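Local coordinates for protein glutathione S-transferase (PDB 1F2E) that binds glutathione, with a thioredoxin-like N-terminal domain contributing to the site, and probably transfers it to electrophilic substrates, at residues E41-L44 and T45-P48. Residues are numbered along the deposited sequence; the frame is centred on the assembly and turned at random.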
loop_
_atom_site.group_PDB
_atom_site.type_symbol
_atom_site.label_atom_id
_atom_site.label_comp_id
_atom_site.label_asym_id
_atom_site.label_seq_id
_atom_site.Cartn_x
_atom_site.Cartn_y
_atom_site.Cartn_z
ATOM N N GLU A 41 17.958 -15.292 16.309
ATOM C CA GLU A 41 17.776 -13.847 16.445
ATOM C C GLU A 41 16.391 -13.403 16.890
ATOM O O GLU A 41 15.388 -14.090 16.673
ATOM C CB GLU A 41 18.059 -13.136 15.121
ATOM C CG GLU A 41 19.403 -13.398 14.485
ATOM C CD GLU A 41 19.560 -12.618 13.185
ATOM O OE1 GLU A 41 19.644 -11.361 13.241
ATOM O OE2 GLU A 41 19.582 -13.257 12.103
ATOM N N ASP A 42 16.353 -12.230 17.509
ATOM C CA ASP A 42 15.103 -11.629 17.943
ATOM C C ASP A 42 14.641 -10.884 16.696
ATOM O O ASP A 42 15.222 -9.865 16.320
ATOM C CB ASP A 42 15.355 -10.654 19.098
ATOM C CG ASP A 42 14.188 -9.717 19.340
ATOM O OD1 ASP A 42 13.025 -10.176 19.302
ATOM O OD2 ASP A 42 14.440 -8.517 19.580
ATOM N N PHE A 43 13.608 -11.410 16.047
ATOM C CA PHE A 43 13.104 -10.820 14.818
ATOM C C PHE A 43 12.830 -9.318 14.865
ATOM O O PHE A 43 12.850 -8.659 13.826
ATOM C CB PHE A 43 11.852 -11.565 14.347
ATOM C CG PHE A 43 11.357 -11.112 13.005
ATOM C CD1 PHE A 43 12.215 -11.098 11.907
ATOM C CD2 PHE A 43 10.050 -10.665 12.843
ATOM C CE1 PHE A 43 11.779 -10.639 10.667
ATOM C CE2 PHE A 43 9.604 -10.204 11.608
ATOM C CZ PHE A 43 10.472 -10.191 10.517
ATOM N N LEU A 44 12.582 -8.772 16.052
ATOM C CA LEU A 44 12.320 -7.336 16.174
ATOM C C LEU A 44 13.551 -6.520 15.790
ATOM O O LEU A 44 13.460 -5.317 15.551
ATOM C CB LEU A 44 11.885 -6.979 17.601
ATOM C CG LEU A 44 10.492 -7.453 18.022
ATOM C CD1 LEU A 44 10.201 -7.022 19.447
ATOM C CD2 LEU A 44 9.457 -6.874 17.069
ATOM N N THR A 45 14.702 -7.183 15.738
ATOM C CA THR A 45 15.950 -6.527 15.362
ATOM C C THR A 45 16.039 -6.465 13.841
ATOM O O THR A 45 16.615 -5.535 13.280
ATOM C CB THR A 45 17.167 -7.293 15.901
ATOM O OG1 THR A 45 17.218 -7.162 17.331
ATOM C CG2 THR A 45 18.452 -6.751 15.293
ATOM N N VAL A 46 15.464 -7.461 13.177
ATOM C CA VAL A 46 15.467 -7.505 11.723
ATOM C C VAL A 46 14.412 -6.524 11.220
ATOM O O VAL A 46 14.662 -5.735 10.307
ATOM C CB VAL A 46 15.154 -8.923 11.217
ATOM C CG1 VAL A 46 15.172 -8.953 9.702
ATOM C CG2 VAL A 46 16.176 -9.904 11.779
ATOM N N ASN A 47 13.232 -6.576 11.830
ATOM C CA ASN A 47 12.135 -5.681 11.484
ATOM C C ASN A 47 11.433 -5.253 12.778
ATOM O O ASN A 47 10.682 -6.025 13.370
ATOM C CB ASN A 47 11.149 -6.378 10.546
ATOM C CG ASN A 47 9.957 -5.512 10.218
ATOM O OD1 ASN A 47 10.073 -4.291 10.133
ATOM N ND2 ASN A 47 8.805 -6.136 10.019
ATOM N N PRO A 48 11.677 -4.011 13.233
ATOM C CA PRO A 48 11.068 -3.495 14.468
ATOM C C PRO A 48 9.559 -3.671 14.661
ATOM O O PRO A 48 9.100 -3.751 15.799
ATOM C CB PRO A 48 11.510 -2.026 14.498
ATOM C CG PRO A 48 11.874 -1.722 13.067
ATOM C CD PRO A 48 12.539 -2.992 12.613
#
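Phe43 and Val46 meet within one short helical turn, their side chains crossing at about a right angle. The valine approaches the ring obliquely with its branch point, Val46 CB lying 3.7 Å from Phe43 CD1, while Val46 CG1 comes within 3.9 Å of Phe43 CE1. Further round the ring, CZ of Phe43 is 3.9 Å from CB of Asn47; here the two side chains run alongside each other in the same direction, with ring and amide planes 75° apart. Both have CG anti to the backbone N (chi1 -174° and 177°), which sends them together toward the sheet, and the backbone N of Asn47 sits over one face of the ring. The turn itself is held by Phe43 O, which takes a nearly straight bond from Asn47 N (2.9 Å) and a weak one from Val46 N. One residue earlier, Asp42 O receives Thr45 N at 2.8 Å. Leu44 CD2 comes to 3.4 Å from Pro48 O. Beyond the turn, Phe43 meets the ring of Phe4 and touches the glutathione-binding Val52, and Asn47 ND2 gives a hydrogen bond to Lys51 O. The arrangement is a short helical turn within the thioredoxin-like N-terminal domain of a glutathione S-transferase, its side chains reaching the sheet of that domain, and it leads into the segment that lines the glutathione site.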